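Local coordinates for subtilisin-like protein (Prochloron didemni, PDB 3ZXY) that probably cuts peptide bonds as a subtilisin-like serine endopeptidase, this chain being the protease domain of a longer protein, at residues G17-D20 with C25-G28; E64-G69 with G202-L207; D93-I98 with E127-L132; E99-V102 with I108-I111. The protein carries 1 engineered substitution. One frame throughout, in Å; residues are numbered along the deposited sequence.

Contact 1: G17-D20 with C25-G28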
loop_
_atom_site.group_PDB
_atom_site.type_symbol
_atom_site.label_atom_id
_atom_site.label_comp_id
_atom_site.label_asym_id
_atom_site.label_seq_id
_atom_site.Cartn_x
_atom_site.Cartn_y
_atom_site.Cartn_z
ATOM N N GLY A 17 5.901 10.292 0.298
ATOM C CA GLY A 17 6.889 11.335 0.094
ATOM C C GLY A 17 7.603 11.182 -1.226
ATOM O O GLY A 17 7.342 10.254 -2.000
ATOM N N PRO A 18 8.529 12.101 -1.501
ATOM C CA PRO A 18 9.365 11.969 -2.676
ATOM C C PRO A 18 10.100 10.636 -2.708
ATOM O O PRO A 18 10.475 10.098 -1.655
ATOM C CB PRO A 18 10.349 13.131 -2.536
ATOM C CG PRO A 18 9.646 14.116 -1.688
ATOM C CD PRO A 18 8.833 13.321 -0.729
ATOM N N VAL A 19 10.286 10.106 -3.909
ATOM C CA VAL A 19 11.015 8.853 -4.095
ATOM C C VAL A 19 12.321 9.133 -4.827
ATOM O O VAL A 19 12.326 9.756 -5.892
ATOM C CB VAL A 19 10.164 7.847 -4.890
ATOM C CG1 VAL A 19 10.953 6.579 -5.220
ATOM C CG2 VAL A 19 8.905 7.508 -4.099
ATOM N N ASP A 20 13.426 8.663 -4.260
ATOM C CA ASP A 20 14.741 8.773 -4.891
ATOM C C ASP A 20 14.835 7.729 -5.992
ATOM O O ASP A 20 15.394 6.666 -5.792
ATOM C CB ASP A 20 15.863 8.584 -3.862
ATOM C CG ASP A 20 17.253 8.642 -4.483
ATOM O OD1 ASP A 20 17.395 9.141 -5.625
ATOM O OD2 ASP A 20 18.214 8.179 -3.830
ATOM N N CYS A 25 18.379 0.378 -6.398
ATOM C CA CYS A 25 17.327 -0.633 -6.384
ATOM C C CYS A 25 16.260 -0.383 -7.441
ATOM O O CYS A 25 15.537 -1.298 -7.784
ATOM C CB CYS A 25 16.684 -0.808 -5.004
ATOM S SG CYS A 25 15.455 0.437 -4.568
ATOM N N PHE A 26 16.153 0.838 -7.972
ATOM C CA PHE A 26 15.142 1.139 -8.986
ATOM C C PHE A 26 15.628 1.033 -10.425
ATOM O O PHE A 26 14.867 1.321 -11.342
ATOM C CB PHE A 26 14.538 2.526 -8.764
ATOM C CG PHE A 26 13.843 2.684 -7.446
ATOM C CD1 PHE A 26 12.725 1.911 -7.135
ATOM C CD2 PHE A 26 14.286 3.620 -6.517
ATOM C CE1 PHE A 26 12.078 2.062 -5.930
ATOM C CE2 PHE A 26 13.631 3.771 -5.307
ATOM C CZ PHE A 26 12.523 2.995 -5.020
ATOM N N GLN A 27 16.876 0.622 -10.631
ATOM C CA GLN A 27 17.419 0.500 -11.973
ATOM C C GLN A 27 16.738 -0.680 -12.651
ATOM O O GLN A 27 16.897 -1.825 -12.233
ATOM C CB GLN A 27 18.937 0.330 -11.934
ATOM C CG GLN A 27 19.586 0.171 -13.300
ATOM C CD GLN A 27 19.395 1.377 -14.213
ATOM O OE1 GLN A 27 19.837 2.484 -13.904
ATOM N NE2 GLN A 27 18.775 1.150 -15.375
ATOM N N GLY A 28 15.958 -0.391 -13.680
ATOM C CA GLY A 28 15.151 -1.415 -14.312
ATOM C C GLY A 28 13.670 -1.259 -14.058
ATOM O O GLY A 28 12.868 -1.861 -14.758
#
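Val19 meets Phe26 through a single methyl group. With CG1 anti to the backbone N (chi1 174°), this branch reaches the far end of the ring, where Val19 CG1 lies 3.9 Å from both Phe26 CE2 and Phe26 CZ. The two side chains cross at about a right angle, and the methyl approaches the ring obliquely. Val19 also rests on Ala56 of helix 47-60, so the apolar patch is shared between loop and helix.

At Asp20 the backbone does the touching. Its carbonyl comes in at the rim of the same aromatic ring, near the ring plane, with Asp20 O 3.3 Å from Phe26 CD2 and 3.4 Å from Phe26 CE2. The oxygen therefore faces the C-H edge, which probably suits the partial charges of oxygen and ring hydrogens. The Asp20 carboxylate is engaged with other residues: OD1 takes the N-H of Ala22, closing an Asx turn, and OD2 takes that of Gly201, while the backbone N binds Thr53 OG1.

One face of the Phe26 ring carries the sulfur of the preceding residue, Cys25 SG, which stands 3.7 Å above the plane over the ring centre. With only a methyl at this position, as in an alanine here, Val19 CG1 and Cys25 SG would probably lose their aromatic partner, leaving a gap between the two segments. Both segments belong to the loop that leaves strand 11-16, at whose end sits Asp16, the predicted charge-relay aspartate; this loop closes against helix 47-60, which carries His51, as in the catalytic core of the subtilase fold.

Contact 2: E64-G69 with G202-L207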
loop_
_atom_site.group_PDB
_atom_site.type_symbol
_atom_site.label_atom_id
_atom_site.label_comp_id
_atom_site.label_asym_id
_atom_site.label_seq_id
_atom_site.Cartn_x
_atom_site.Cartn_y
_atom_site.Cartn_z
ATOM N N GLU A 64 17.940 -8.816 -7.546
ATOM C CA GLU A 64 19.414 -8.809 -7.491
ATOM C C GLU A 64 19.993 -7.452 -7.113
ATOM O O GLU A 64 21.217 -7.274 -7.161
ATOM C CB GLU A 64 20.043 -9.295 -8.808
ATOM C CG GLU A 64 19.511 -10.637 -9.281
ATOM C CD GLU A 64 19.776 -10.901 -10.750
ATOM O OE1 GLU A 64 20.309 -10.004 -11.450
ATOM O OE2 GLU A 64 19.451 -12.025 -11.212
ATOM N N THR A 65 19.135 -6.500 -6.736
ATOM C CA THR A 65 19.602 -5.245 -6.158
ATOM C C THR A 65 19.553 -5.367 -4.633
ATOM O O THR A 65 19.185 -6.414 -4.088
ATOM C CB THR A 65 18.767 -4.029 -6.613
ATOM O OG1 THR A 65 17.489 -4.036 -5.960
ATOM C CG2 THR A 65 18.579 -4.001 -8.125
ATOM N N SER A 66 19.938 -4.292 -3.952
ATOM C CA SER A 66 19.952 -4.251 -2.500
ATOM C C SER A 66 18.558 -4.316 -1.871
ATOM O O SER A 66 18.447 -4.601 -0.685
ATOM C CB SER A 66 20.661 -2.978 -2.032
ATOM O OG SER A 66 20.030 -1.816 -2.563
ATOM N N VAL A 67 17.510 -4.039 -2.649
ATOM C CA VAL A 67 16.126 -4.165 -2.167
ATOM C C VAL A 67 15.236 -4.873 -3.195
ATOM O O VAL A 67 14.660 -4.232 -4.069
ATOM C CB VAL A 67 15.498 -2.805 -1.810
ATOM C CG1 VAL A 67 14.133 -3.044 -1.156
ATOM C CG2 VAL A 67 16.412 -2.009 -0.895
ATOM N N PRO A 68 15.150 -6.206 -3.119
ATOM C CA PRO A 68 14.254 -6.922 -4.033
ATOM C C PRO A 68 12.807 -6.581 -3.702
ATOM O O PRO A 68 12.386 -6.719 -2.562
ATOM C CB PRO A 68 14.567 -8.395 -3.771
ATOM C CG PRO A 68 15.911 -8.413 -3.166
ATOM C CD PRO A 68 16.088 -7.116 -2.434
ATOM N N GLY A 69 12.070 -6.120 -4.699
ATOM C CA GLY A 69 10.688 -5.702 -4.510
ATOM C C GLY A 69 9.724 -6.832 -4.802
ATOM O O GLY A 69 10.091 -7.854 -5.360
ATOM N N GLY A 202 21.239 6.622 -1.140
ATOM C CA GLY A 202 21.940 5.339 -1.153
ATOM C C GLY A 202 21.822 4.590 0.161
ATOM O O GLY A 202 21.574 5.186 1.210
ATOM N N GLY A 203 22.014 3.277 0.091
ATOM C CA GLY A 203 21.969 2.419 1.258
ATOM C C GLY A 203 20.574 1.888 1.506
ATOM O O GLY A 203 19.634 2.168 0.756
ATOM N N THR A 204 20.455 1.083 2.548
ATOM C CA THR A 204 19.169 0.505 2.918
ATOM C C THR A 204 18.985 0.609 4.412
ATOM O O THR A 204 19.934 0.864 5.154
ATOM C CB THR A 204 19.074 -0.974 2.514
ATOM O OG1 THR A 204 20.084 -1.723 3.202
ATOM C CG2 THR A 204 19.265 -1.121 1.008
ATOM N N GLU A 205 17.748 0.400 4.845
ATOM C CA GLU A 205 17.416 0.424 6.258
ATOM C C GLU A 205 16.237 -0.506 6.479
ATOM O O GLU A 205 15.443 -0.695 5.568
ATOM C CB GLU A 205 17.033 1.840 6.691
ATOM C CG GLU A 205 16.767 1.967 8.180
ATOM C CD GLU A 205 16.901 3.389 8.695
ATOM O OE1 GLU A 205 16.870 4.334 7.872
ATOM O OE2 GLU A 205 17.042 3.558 9.933
ATOM N N ARG A 206 16.152 -1.084 7.678
ATOM C CA ARG A 206 14.968 -1.851 8.094
ATOM C C ARG A 206 14.109 -1.043 9.052
ATOM O O ARG A 206 14.588 -0.573 10.100
ATOM C CB ARG A 206 15.379 -3.167 8.747
ATOM C CG ARG A 206 15.998 -4.114 7.733
ATOM C CD ARG A 206 16.324 -5.483 8.306
ATOM N NE ARG A 206 16.809 -6.393 7.264
ATOM C CZ ARG A 206 16.046 -7.153 6.477
ATOM N NH1 ARG A 206 14.715 -7.178 6.579
ATOM N NH2 ARG A 206 16.634 -7.919 5.560
ATOM N N LEU A 207 12.845 -0.880 8.665
ATOM C CA LEU A 207 11.910 -0.024 9.402
ATOM C C LEU A 207 10.681 -0.824 9.819
ATOM O O LEU A 207 10.339 -1.829 9.192
ATOM C CB LEU A 207 11.477 1.168 8.541
ATOM C CG LEU A 207 12.606 2.137 8.127
ATOM C CD1 LEU A 207 12.074 3.245 7.231
ATOM C CD2 LEU A 207 13.309 2.726 9.336
#
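Thr204 and Val67 make the apolar part of this contact, methyl against methyl: Thr204 CG2 stands 3.5 Å from Val67 CG2, and the two side chains run past one another in opposite directions. Each uses the branch that lies anti to its carbonyl carbon, and for Thr204 (chi1 62°) that choice puts the methyl, not the hydroxyl, into the interface. Ser66, an exposed residue, borders the same methyl. Its OG is 3.7 Å and its CB 3.8 Å from Thr204 CG2, a van der Waals touch only.

No hydrogen bond crosses between the two segments, and several of the polar atoms have partners within their own segment or beyond it. In 64-69, Thr65 OG1 receives a bond from Val67 N at 3.3 Å, a weak ST-turn bond across the bend at Ser66; the same hydroxyl also bonds Gln62 O. Across the way, Gly203 O is held by His23 NE2 and Glu205 O by His54 NE2.

Strand 204-207 pairs antiparallel with strand 195-198, Glu205 with Gly197 and Leu207 with Ile195. The contact thus rests the loop after helix 47-60 on a beta-hairpin that, as in subtilases generally, leads into the helix of the predicted charge-relay serine, replaced here by the engineered Ala211.

Contact 3: D93-I98 with E127-L132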
loop_
_atom_site.group_PDB
_atom_site.type_symbol
_atom_site.label_atom_id
_atom_site.label_comp_id
_atom_site.label_asym_id
_atom_site.label_seq_id
_atom_site.Cartn_x
_atom_site.Cartn_y
_atom_site.Cartn_z
ATOM N N ASP A 93 -5.232 17.451 0.559
ATOM C CA ASP A 93 -4.013 17.114 -0.189
ATOM C C ASP A 93 -4.004 15.633 -0.581
ATOM O O ASP A 93 -3.587 15.265 -1.678
ATOM C CB ASP A 93 -2.744 17.410 0.627
ATOM C CG ASP A 93 -2.561 18.882 0.939
ATOM O OD1 ASP A 93 -2.903 19.767 0.104
ATOM O OD2 ASP A 93 -2.045 19.175 2.046
ATOM N N LEU A 94 -4.414 14.781 0.345
ATOM C CA LEU A 94 -4.569 13.345 0.079
ATOM C C LEU A 94 -5.567 13.133 -1.036
ATOM O O LEU A 94 -5.323 12.355 -1.963
ATOM C CB LEU A 94 -5.071 12.574 1.310
ATOM C CG LEU A 94 -4.083 12.102 2.370
ATOM C CD1 LEU A 94 -4.824 11.407 3.508
ATOM C CD2 LEU A 94 -3.085 11.174 1.715
ATOM N N ALA A 95 -6.707 13.812 -0.939
ATOM C CA ALA A 95 -7.770 13.642 -1.945
ATOM C C ALA A 95 -7.267 14.021 -3.328
ATOM O O ALA A 95 -7.563 13.341 -4.311
ATOM C CB ALA A 95 -9.009 14.466 -1.585
ATOM N N ARG A 96 -6.500 15.102 -3.410
ATOM C CA ARG A 96 -5.924 15.541 -4.680
ATOM C C ARG A 96 -4.996 14.480 -5.277
ATOM O O ARG A 96 -5.018 14.233 -6.482
ATOM C CB ARG A 96 -5.156 16.848 -4.484
ATOM C CG ARG A 96 -4.640 17.446 -5.776
ATOM C CD ARG A 96 -3.857 18.740 -5.575
ATOM N NE ARG A 96 -4.609 19.768 -4.837
ATOM C CZ ARG A 96 -4.452 20.063 -3.544
ATOM N NH1 ARG A 96 -3.552 19.430 -2.793
ATOM N NH2 ARG A 96 -5.197 21.023 -2.992
ATOM N N GLY A 97 -4.185 13.852 -4.435
ATOM C CA GLY A 97 -3.279 12.809 -4.892
ATOM C C GLY A 97 -4.043 11.596 -5.391
ATOM O O GLY A 97 -3.649 10.960 -6.365
ATOM N N ILE A 98 -5.109 11.241 -4.680
ATOM C CA ILE A 98 -5.935 10.101 -5.067
ATOM C C ILE A 98 -6.553 10.352 -6.447
ATOM O O ILE A 98 -6.489 9.498 -7.328
ATOM C CB ILE A 98 -7.023 9.824 -4.019
ATOM C CG1 ILE A 98 -6.401 9.248 -2.740
ATOM C CG2 ILE A 98 -8.083 8.880 -4.577
ATOM C CD1 ILE A 98 -7.344 9.208 -1.550
ATOM N N GLU A 127 -13.666 11.748 1.435
ATOM C CA GLU A 127 -14.759 10.797 1.217
ATOM C C GLU A 127 -15.060 10.675 -0.275
ATOM O O GLU A 127 -15.235 9.577 -0.795
ATOM C CB GLU A 127 -16.019 11.233 1.962
ATOM C CG GLU A 127 -15.957 11.015 3.466
ATOM C CD GLU A 127 -17.232 11.467 4.172
ATOM O OE1 GLU A 127 -17.880 12.427 3.713
ATOM O OE2 GLU A 127 -17.569 10.854 5.213
ATOM N N ASN A 128 -15.083 11.813 -0.959
ATOM C CA ASN A 128 -15.401 11.848 -2.382
ATOM C C ASN A 128 -14.322 11.179 -3.213
ATOM O O ASN A 128 -14.623 10.498 -4.191
ATOM C CB ASN A 128 -15.577 13.295 -2.856
ATOM C CG ASN A 128 -16.885 13.920 -2.389
ATOM O OD1 ASN A 128 -17.729 13.258 -1.778
ATOM N ND2 ASN A 128 -17.061 15.200 -2.684
ATOM N N ALA A 129 -13.062 11.374 -2.835
ATOM C CA ALA A 129 -11.962 10.767 -3.578
ATOM C C ALA A 129 -11.987 9.252 -3.408
ATOM O O ALA A 129 -11.722 8.504 -4.349
ATOM C CB ALA A 129 -10.625 11.340 -3.135
ATOM N N VAL A 130 -12.328 8.789 -2.213
ATOM C CA VAL A 130 -12.412 7.351 -1.967
ATOM C C VAL A 130 -13.616 6.759 -2.701
ATOM O O VAL A 130 -13.538 5.655 -3.249
ATOM C CB VAL A 130 -12.434 7.059 -0.455
ATOM C CG1 VAL A 130 -12.666 5.576 -0.185
ATOM C CG2 VAL A 130 -11.122 7.500 0.156
ATOM N N SER A 131 -14.716 7.500 -2.744
ATOM C CA SER A 131 -15.881 7.101 -3.536
ATOM C C SER A 131 -15.523 6.983 -5.016
ATOM O O SER A 131 -15.981 6.054 -5.696
ATOM C CB SER A 131 -17.032 8.093 -3.327
ATOM O OG SER A 131 -18.153 7.751 -4.134
ATOM N N LEU A 132 -14.702 7.905 -5.520
ATOM C CA LEU A 132 -14.233 7.866 -6.911
ATOM C C LEU A 132 -13.472 6.563 -7.183
ATOM O O LEU A 132 -13.653 5.939 -8.233
ATOM C CB LEU A 132 -13.332 9.073 -7.212
ATOM C CG LEU A 132 -12.708 9.165 -8.607
ATOM C CD1 LEU A 132 -13.787 9.485 -9.629
ATOM C CD2 LEU A 132 -11.587 10.200 -8.656
#
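Ala95 and Ala129 let the two helices come close, since neither has anything larger than a methyl to keep the backbones apart. Their CB atoms are 3.8 Å from each other, and Ala129 CB is equally near the carbonyl of its partner, at 3.8 Å from Ala95 O. The short helical segments run in nearly the same direction, with an angle of 20° between them and 8.8 Å between their axes at closest approach.

Ile98 buries far more than Ala95 on its helix. Its CG2, anti to the backbone N because chi1 is -71° for CG1, leans on Ala129 from one turn further along: Ile98 CG2 is 3.8 Å from Ala129 CB and 3.7 Å from Ala129 O. The other branch ends near Val130, where Ile98 CD1 only grazes Val130 CG2 at 4.5 Å. All four residues are buried, and no hydrogen bond passes between the helices here.

Charge is kept to the other flank of 93-98. There Arg96 NH1 forms a salt bridge with Asp93 OD1 at 3.0 Å, a nearly straight bond (165°) that uses the anti lone pair of the carboxylate and lies in the guanidinium plane. While OD1 holds Arg96, Asp93 OD2 reaches back to the N-H of Thr90 at the start of the helix.

Helices 91-103 and 124-135 pack side by side on one side of the parallel sheet. Trp125 lies against Ala95, and Leu126 and Cys133 close round Ile98, which reaches Ile111 on strand 108-111.

Contact 4: E99-V102 with I108-I111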
loop_
_atom_site.group_PDB
_atom_site.type_symbol
_atom_site.label_atom_id
_atom_site.label_comp_id
_atom_site.label_asym_id
_atom_site.label_seq_id
_atom_site.Cartn_x
_atom_site.Cartn_y
_atom_site.Cartn_z
ATOM N N GLU A 99 -7.124 11.533 -6.653
ATOM C CA GLU A 99 -7.704 11.852 -7.967
ATOM C C GLU A 99 -6.629 11.822 -9.073
ATOM O O GLU A 99 -6.889 11.347 -10.186
ATOM C CB GLU A 99 -8.498 13.180 -7.878
ATOM C CG GLU A 99 -9.615 13.021 -6.845
ATOM C CD GLU A 99 -10.667 14.106 -6.779
ATOM O OE1 GLU A 99 -10.663 15.056 -7.595
ATOM O OE2 GLU A 99 -11.533 13.973 -5.871
ATOM N N ARG A 100 -5.424 12.308 -8.774
ATOM C CA ARG A 100 -4.309 12.284 -9.731
ATOM C C ARG A 100 -4.030 10.842 -10.155
ATOM O O ARG A 100 -3.865 10.535 -11.330
ATOM C CB ARG A 100 -3.047 12.888 -9.084
ATOM C CG ARG A 100 -1.861 13.118 -10.015
ATOM C CD ARG A 100 -2.004 14.402 -10.820
ATOM N NE ARG A 100 -0.730 14.873 -11.389
ATOM C CZ ARG A 100 -0.259 14.594 -12.605
ATOM N NH1 ARG A 100 -0.941 13.851 -13.469
ATOM N NH2 ARG A 100 0.917 15.085 -12.973
ATOM N N ALA A 101 -3.985 9.957 -9.169
ATOM C CA ALA A 101 -3.693 8.553 -9.428
ATOM C C ALA A 101 -4.798 7.873 -10.217
ATOM O O ALA A 101 -4.518 7.148 -11.162
ATOM C CB ALA A 101 -3.461 7.804 -8.122
ATOM N N VAL A 102 -6.051 8.083 -9.824
ATOM C CA VAL A 102 -7.182 7.507 -10.560
ATOM C C VAL A 102 -7.148 7.976 -12.021
ATOM O O VAL A 102 -7.308 7.176 -12.967
ATOM C CB VAL A 102 -8.539 7.884 -9.924
ATOM C CG1 VAL A 102 -9.691 7.466 -10.839
ATOM C CG2 VAL A 102 -8.688 7.278 -8.534
ATOM N N ILE A 108 -4.187 0.198 -8.270
ATOM C CA ILE A 108 -3.964 0.140 -6.834
ATOM C C ILE A 108 -3.334 1.462 -6.433
ATOM O O ILE A 108 -2.478 1.987 -7.158
ATOM C CB ILE A 108 -3.011 -1.019 -6.451
ATOM C CG1 ILE A 108 -3.666 -2.366 -6.722
ATOM C CG2 ILE A 108 -2.568 -0.930 -4.983
ATOM C CD1 ILE A 108 -2.652 -3.474 -6.907
ATOM N N ILE A 109 -3.800 2.006 -5.312
ATOM C CA ILE A 109 -3.251 3.236 -4.722
ATOM C C ILE A 109 -2.784 2.878 -3.313
ATOM O O ILE A 109 -3.585 2.521 -2.457
ATOM C CB ILE A 109 -4.305 4.364 -4.698
ATOM C CG1 ILE A 109 -4.716 4.729 -6.124
ATOM C CG2 ILE A 109 -3.764 5.610 -3.977
ATOM C CD1 ILE A 109 -5.833 5.758 -6.213
ATOM N N ASN A 110 -1.478 2.940 -3.102
ATOM C CA ASN A 110 -0.880 2.682 -1.780
ATOM C C ASN A 110 -0.803 3.989 -1.013
ATOM O O ASN A 110 -0.167 4.937 -1.471
ATOM C CB ASN A 110 0.530 2.106 -1.965
ATOM C CG ASN A 110 1.200 1.711 -0.656
ATOM O OD1 ASN A 110 1.196 0.536 -0.289
ATOM N ND2 ASN A 110 1.754 2.689 0.081
ATOM N N ILE A 111 -1.442 4.036 0.151
ATOM C CA ILE A 111 -1.337 5.214 1.036
ATOM C C ILE A 111 -0.848 4.748 2.407
ATOM O O ILE A 111 -1.626 4.320 3.263
ATOM C CB ILE A 111 -2.673 5.954 1.167
ATOM C CG1 ILE A 111 -3.199 6.365 -0.210
ATOM C CG2 ILE A 111 -2.524 7.172 2.080
ATOM C CD1 ILE A 111 -4.493 7.154 -0.174
#
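Ile109 lays the end of its side chain against Ala101, with Ile109 CD1 3.7 Å from Ala101 CB and Ile109 CG1 3.9 Å from the same methyl. The chain is stretched out: CG1 stands anti to the carbonyl carbon (chi1 -63°) and chi2 is 175°, an extended form that carries CD1 from the strand to the face of the helix bearing Ala101. A second touch comes from the next helical residue, where Val102 CG2 sits 4.0 Å from Ile109 CD1, its side chain set at a slant to that of the isoleucine.

Around this point Ala101 also packs on Ala13 and Leu15 of strand 11-16, while Cys133 of helix 124-135 reaches both Val102 and Ile109. In the chain, helix 91-103 is the connection of a beta-alpha-beta crossover from strand 75-80 to strand 108-111, passing over strand 11-16, which lies between them. The other side of strand 108-111 faces helix 210-230, where Asn110 OD1 bonds Ser218 OG.

Only methyl and methylene groups meet between helix and strand, and no hydrogen bond joins them. The backbone of Ile109 finds its partners in Leu139 and Val141 of the neighbouring strand, so the sheet takes up backbone polar groups of Ile109, and helix-on-sheet packing depends on shape and burial of hydrocarbon.

Overall arrangement
Contacts 3 and 4 are core packing and share helix 91-103: one joins it to helix 124-135, the other to the central strand 108-111, and the two touch each other through that shared helix. Contact 1 is also buried but lies in a loop, and contact 2 is only partly so, with an exposed serine. These two touch as well, Cys25 packing on Thr65 and Val67, while contacts 2 and 3 fall on opposite sides of the chain's centre, about 30 Å apart between centres. Small aliphatic groups carry the core contacts; contact 1 adds an aromatic edge facing a carbonyl, and contact 2 brings hydroxyl-bearing residues nearer solvent.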